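Local coordinates for protein ribulose bisphosphate carboxylase (PDB 6HUN) that probably catalyses the carboxylation of ribulose 1,5-bisphosphate to two molecules of 3-phosphoglycerate, serving an archaeal pathway of AMP degradation, at residues P116-S121 / V140-S145; N125-K130 / P306-S311. All coordinates share one frame; numbering follows the deposited sequence.

Contact 1: P116-S121 / V140-S145; sequences PNFASS and VYFPPS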
loop_
_atom_site.group_PDB
_atom_site.type_symbol
_atom_site.label_atom_id
_atom_site.label_comp_id
_atom_site.label_asym_id
_atom_site.label_seq_id
_atom_site.Cartn_x
_atom_site.Cartn_y
_atom_site.Cartn_z
ATOM N N PRO A 116 9.926 1.725 3.116
ATOM C CA PRO A 116 9.127 0.941 4.056
ATOM C C PRO A 116 9.343 1.334 5.496
ATOM O O PRO A 116 8.362 1.369 6.258
ATOM C CB PRO A 116 9.589 -0.502 3.795
ATOM C CG PRO A 116 9.927 -0.450 2.295
ATOM C CD PRO A 116 10.666 0.849 2.181
ATOM N N ASN A 117 10.574 1.594 5.899
ATOM C CA ASN A 117 10.747 1.904 7.333
ATOM C C ASN A 117 10.165 3.284 7.641
ATOM O O ASN A 117 9.558 3.494 8.690
ATOM C CB ASN A 117 12.209 1.867 7.720
ATOM C CG ASN A 117 12.420 2.207 9.195
ATOM O OD1 ASN A 117 13.138 3.168 9.519
ATOM N ND2 ASN A 117 11.842 1.389 10.088
ATOM N N PHE A 118 10.317 4.218 6.715
ATOM C CA PHE A 118 9.714 5.540 6.890
ATOM C C PHE A 118 8.227 5.427 7.051
ATOM O O PHE A 118 7.635 5.954 8.010
ATOM C CB PHE A 118 10.043 6.462 5.674
ATOM C CG PHE A 118 9.171 7.675 5.646
ATOM C CD1 PHE A 118 9.519 8.763 6.436
ATOM C CD2 PHE A 118 7.989 7.696 4.925
ATOM C CE1 PHE A 118 8.710 9.864 6.479
ATOM C CE2 PHE A 118 7.147 8.814 4.961
ATOM C CZ PHE A 118 7.510 9.885 5.767
ATOM N N ALA A 119 7.590 4.666 6.149
ATOM C CA ALA A 119 6.138 4.524 6.190
ATOM C C ALA A 119 5.677 3.809 7.461
ATOM O O ALA A 119 4.593 4.100 7.987
ATOM C CB ALA A 119 5.656 3.748 4.973
ATOM N N SER A 120 6.450 2.838 7.946
ATOM C CA SER A 120 5.973 2.151 9.145
ATOM C C SER A 120 5.916 3.074 10.354
ATOM O O SER A 120 5.186 2.768 11.303
ATOM C CB SER A 120 6.870 0.964 9.484
ATOM O OG SER A 120 8.141 1.419 9.912
ATOM N N SER A 121 6.690 4.164 10.344
ATOM C CA SER A 121 6.689 5.150 11.444
ATOM C C SER A 121 5.601 6.195 11.222
ATOM O O SER A 121 4.607 6.273 11.950
ATOM C CB SER A 121 8.047 5.854 11.485
ATOM O OG SER A 121 8.969 4.982 12.171
ATOM N N VAL A 140 5.757 16.038 4.551
ATOM C CA VAL A 140 6.896 15.683 5.410
ATOM C C VAL A 140 8.081 16.351 4.784
ATOM O O VAL A 140 8.274 16.230 3.570
ATOM C CB VAL A 140 7.122 14.155 5.508
ATOM C CG1 VAL A 140 8.366 13.860 6.365
ATOM C CG2 VAL A 140 5.917 13.487 6.186
ATOM N N TYR A 141 8.848 17.063 5.626
ATOM C CA TYR A 141 10.082 17.706 5.222
ATOM C C TYR A 141 11.197 16.724 5.506
ATOM O O TYR A 141 11.307 16.215 6.639
ATOM C CB TYR A 141 10.309 18.974 6.029
ATOM C CG TYR A 141 11.796 19.361 6.056
ATOM C CD1 TYR A 141 12.366 19.956 4.952
ATOM C CD2 TYR A 141 12.598 19.080 7.148
ATOM C CE1 TYR A 141 13.737 20.348 4.936
ATOM C CE2 TYR A 141 14.017 19.450 7.152
ATOM C CZ TYR A 141 14.538 20.071 6.022
ATOM O OH TYR A 141 15.863 20.451 5.939
ATOM N N PHE A 142 12.009 16.456 4.483
ATOM C CA PHE A 142 13.143 15.553 4.596
ATOM C C PHE A 142 14.420 16.381 4.626
ATOM O O PHE A 142 14.662 17.128 3.669
ATOM C CB PHE A 142 13.180 14.570 3.437
ATOM C CG PHE A 142 11.999 13.650 3.431
ATOM C CD1 PHE A 142 11.933 12.631 4.358
ATOM C CD2 PHE A 142 10.949 13.866 2.601
ATOM C CE1 PHE A 142 10.819 11.780 4.395
ATOM C CE2 PHE A 142 9.838 12.988 2.609
ATOM C CZ PHE A 142 9.787 11.979 3.516
ATOM N N PRO A 143 15.244 16.294 5.670
ATOM C CA PRO A 143 16.533 17.079 5.673
ATOM C C PRO A 143 17.550 16.468 4.734
ATOM O O PRO A 143 17.468 15.281 4.398
ATOM C CB PRO A 143 17.004 16.992 7.125
ATOM C CG PRO A 143 16.439 15.737 7.652
ATOM C CD PRO A 143 15.072 15.531 6.928
ATOM N N PRO A 144 18.573 17.252 4.313
ATOM C CA PRO A 144 19.505 16.758 3.299
ATOM C C PRO A 144 20.157 15.441 3.647
ATOM O O PRO A 144 20.400 14.636 2.755
ATOM C CB PRO A 144 20.564 17.896 3.215
ATOM C CG PRO A 144 19.838 19.100 3.610
ATOM C CD PRO A 144 18.756 18.680 4.603
ATOM N N SER A 145 20.510 15.213 4.907
ATOM C CA SER A 145 21.292 14.031 5.242
ATOM C C SER A 145 20.448 12.777 5.131
ATOM O O SER A 145 20.961 11.683 4.875
ATOM C CB SER A 145 21.859 14.177 6.649
ATOM O OG SER A 145 20.772 14.366 7.543
#

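Contact 2: N125-K130 / P306-S311; sequences NIFGMK and PKHGVS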
loop_
_atom_site.group_PDB
_atom_site.type_symbol
_atom_site.label_atom_id
_atom_site.label_comp_id
_atom_site.label_asym_id
_atom_site.label_seq_id
_atom_site.Cartn_x
_atom_site.Cartn_y
_atom_site.Cartn_z
ATOM N N ASN A 125 0.919 2.853 12.490
ATOM C CA ASN A 125 -0.186 2.579 13.408
ATOM C C ASN A 125 -0.966 3.824 13.812
ATOM O O ASN A 125 -2.063 3.693 14.411
ATOM C CB ASN A 125 0.372 1.959 14.702
ATOM C CG ASN A 125 0.741 0.506 14.555
ATOM O OD1 ASN A 125 0.356 -0.148 13.591
ATOM N ND2 ASN A 125 1.497 -0.017 15.532
ATOM N N ILE A 126 -0.355 5.002 13.669
ATOM C CA ILE A 126 -1.038 6.216 14.133
ATOM C C ILE A 126 -2.418 6.371 13.500
ATOM O O ILE A 126 -3.314 6.950 14.104
ATOM C CB ILE A 126 -0.170 7.462 13.893
ATOM C CG1 ILE A 126 0.301 7.582 12.419
ATOM C CG2 ILE A 126 0.997 7.516 14.977
ATOM C CD1 ILE A 126 1.154 8.935 12.306
ATOM N N PHE A 127 -2.644 5.783 12.319
ATOM C CA PHE A 127 -3.931 5.986 11.670
ATOM C C PHE A 127 -5.054 5.268 12.387
ATOM O O PHE A 127 -6.230 5.614 12.188
ATOM C CB PHE A 127 -3.924 5.415 10.257
ATOM C CG PHE A 127 -3.199 6.249 9.239
ATOM C CD1 PHE A 127 -3.676 7.539 8.878
ATOM C CD2 PHE A 127 -2.028 5.745 8.662
ATOM C CE1 PHE A 127 -3.013 8.293 7.918
ATOM C CE2 PHE A 127 -1.327 6.493 7.705
ATOM C CZ PHE A 127 -1.866 7.793 7.312
ATOM N N GLY A 128 -4.736 4.179 13.117
ATOM C CA GLY A 128 -5.805 3.439 13.778
ATOM C C GLY A 128 -5.943 3.675 15.270
ATOM O O GLY A 128 -6.652 2.924 15.941
ATOM N N MET A 129 -5.308 4.694 15.822
ATOM C CA MET A 129 -5.369 4.871 17.268
ATOM C C MET A 129 -6.769 5.333 17.694
ATOM O O MET A 129 -7.396 6.131 17.006
ATOM C CB MET A 129 -4.298 5.896 17.717
ATOM C CG MET A 129 -2.847 5.415 17.504
ATOM S SD MET A 129 -1.669 6.647 18.163
ATOM C CE MET A 129 -2.291 8.111 17.402
ATOM N N LYS A 130 -7.250 4.835 18.852
ATOM C CA LYS A 130 -8.601 5.176 19.312
ATOM C C LYS A 130 -8.767 6.665 19.644
ATOM O O LYS A 130 -9.889 7.204 19.593
ATOM C CB LYS A 130 -8.963 4.362 20.568
ATOM C CG LYS A 130 -8.820 2.840 20.509
ATOM C CD LYS A 130 -8.716 2.301 21.963
ATOM C CE LYS A 130 -9.542 3.216 22.902
ATOM N NZ LYS A 130 -9.154 3.210 24.352
ATOM N N PRO A 306 -10.128 14.560 2.791
ATOM C CA PRO A 306 -9.222 15.583 3.336
ATOM C C PRO A 306 -8.982 15.441 4.838
ATOM O O PRO A 306 -8.132 16.197 5.392
ATOM C CB PRO A 306 -9.960 16.919 3.077
ATOM C CG PRO A 306 -11.233 16.585 2.399
ATOM C CD PRO A 306 -11.480 15.103 2.542
ATOM N N LYS A 307 -9.766 14.610 5.527
ATOM C CA LYS A 307 -9.634 14.493 6.963
ATOM C C LYS A 307 -8.890 13.227 7.402
ATOM O O LYS A 307 -8.665 13.058 8.635
ATOM C CB LYS A 307 -11.028 14.484 7.623
ATOM C CG LYS A 307 -11.896 15.734 7.478
ATOM C CD LYS A 307 -11.166 16.913 8.083
ATOM C CE LYS A 307 -11.911 17.468 9.193
ATOM N NZ LYS A 307 -12.131 16.593 10.406
ATOM N N HIS A 308 -8.570 12.341 6.470
ATOM C CA HIS A 308 -7.949 11.058 6.883
ATOM C C HIS A 308 -7.208 10.411 5.754
ATOM O O HIS A 308 -7.780 10.154 4.691
ATOM C CB HIS A 308 -9.012 10.089 7.392
ATOM C CG HIS A 308 -8.413 8.869 8.046
ATOM N ND1 HIS A 308 -7.964 8.892 9.348
ATOM C CD2 HIS A 308 -8.229 7.591 7.585
ATOM C CE1 HIS A 308 -7.558 7.662 9.686
ATOM N NE2 HIS A 308 -7.682 6.867 8.630
ATOM N N GLY A 309 -5.933 10.068 5.972
ATOM C CA GLY A 309 -5.259 9.347 4.886
ATOM C C GLY A 309 -3.924 10.034 4.637
ATOM O O GLY A 309 -3.290 10.510 5.584
ATOM N N VAL A 310 -3.502 10.064 3.388
ATOM C CA VAL A 310 -2.204 10.662 2.993
ATOM C C VAL A 310 -2.494 11.593 1.816
ATOM O O VAL A 310 -3.227 11.211 0.900
ATOM C CB VAL A 310 -1.202 9.597 2.530
ATOM C CG1 VAL A 310 0.198 10.303 2.266
ATOM C CG2 VAL A 310 -1.037 8.457 3.628
ATOM N N SER A 311 -1.921 12.795 1.806
ATOM C CA SER A 311 -2.155 13.653 0.650
ATOM C C SER A 311 -1.452 13.083 -0.569
ATOM O O SER A 311 -0.403 12.418 -0.481
ATOM C CB SER A 311 -1.627 15.089 0.918
ATOM O OG SER A 311 -0.210 14.967 1.014
#

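Contact 1: P116-S121 / V140-S145
A small, wholly apolar contact led by an offset edge-to-face pair of phenylalanines, Phe118 and Phe142, joins helix 115-122 to the end of strand 132-141 and the turn after it, inside the N-terminal domain. The backbones stay well apart, with the CA atoms of Phe118 and Val140 10.6 Å from each other, so long side chains must do the touching. Phe118 suits this task: with CG anti to the backbone N (chi1 165°), its ring is thrown off the helix toward the strand. Phe142 crosses it at about a right angle and presents its edge to the face of Phe118. The ring centroids lie 5.3 Å apart with planes at 61°, a stack in which Phe142 CE1 comes to 3.5 Å from Phe118 CE1 and Phe142 CZ lies over the Phe118 face. Val140 closes in at the rim of the same ring, its CG2 near the ring plane and 4.0 Å from Phe118 CZ. Its other methyl, CG1, lies 4.0 Å from Phe118 CE1 and also above the Phe142 ring plane, offset toward the rim. A beta-branched valine thus serves both rings with its two methyls. Leu318, Leu314 and Met321 of helix 312-322 add to this cluster, packing on Phe118, Val140 and Phe142 respectively. Other residues of helix 115-122 meet the second subunit: Asn117 ND2 bonds Asn207 O and Ser121 OG bonds Asn207 ND2 of that chain. The helix packing on strand 132-141 belongs to the alpha/beta N-terminal domain of a Rubisco large chain, here met by helix 312-322 of the catalytic domain.

Contact 2: N125-K130 / P306-S311
Buried Phe127 forms the tight part of this contact, packed against His308, Gly309 and Val310. Its edge turns toward the face of the His308 imidazole in an edge-to-face pair, centroids 5.5 Å apart and planes at 67°. Phe127 CE1 comes within 3.2 Å of Gly309 O, which lies near the ring plane, where the weakly positive ring hydrogens suit a carbonyl oxygen. Phe127 CZ rests 3.8 Å from Val310 CG2. Gly309 fits because its backbone angles (phi 131°, psi -145°) would jam a side chain against the preceding carbonyl. An alanine in place of Phe127 would strip away the ring and would probably leave a gap beside Val310 and the His308 face without its aromatic partner. The His308 side is looser and partly exposed, yet the imidazole is fixed at both nitrogens, ND1 bonded to Leu135 N and NE2 to Ala300 O of the second subunit. Phe127 O lies in the imidazole plane at its edge, 3.5 Å from His308 CE1, and is also bonded by Arg304 of that subunit. Here a barrel-domain excursion adds an edge strand to the N-terminal sheet at the dimer interface of a Rubisco large chain.

The centres of contacts 1 and 2 lie 17 Å apart, and both reach the same mixed sheet, in which strands 132-141 and 309-310 run parallel as neighbours. Along the chain the segments alternate: 116-121, 125-130, 140-145, then 306-311 after a long interval containing the first five barrel strands. Both segments of contact 1 lie in the N-terminal domain, whereas contact 2 ties that domain to the catalytic one. Helix 312-322, which follows directly on 306-311, packs against contact 1 and so bridges the two. Since both contacts also touch the second subunit, the domain junction and the dimer interface are built from adjoining pieces of chain.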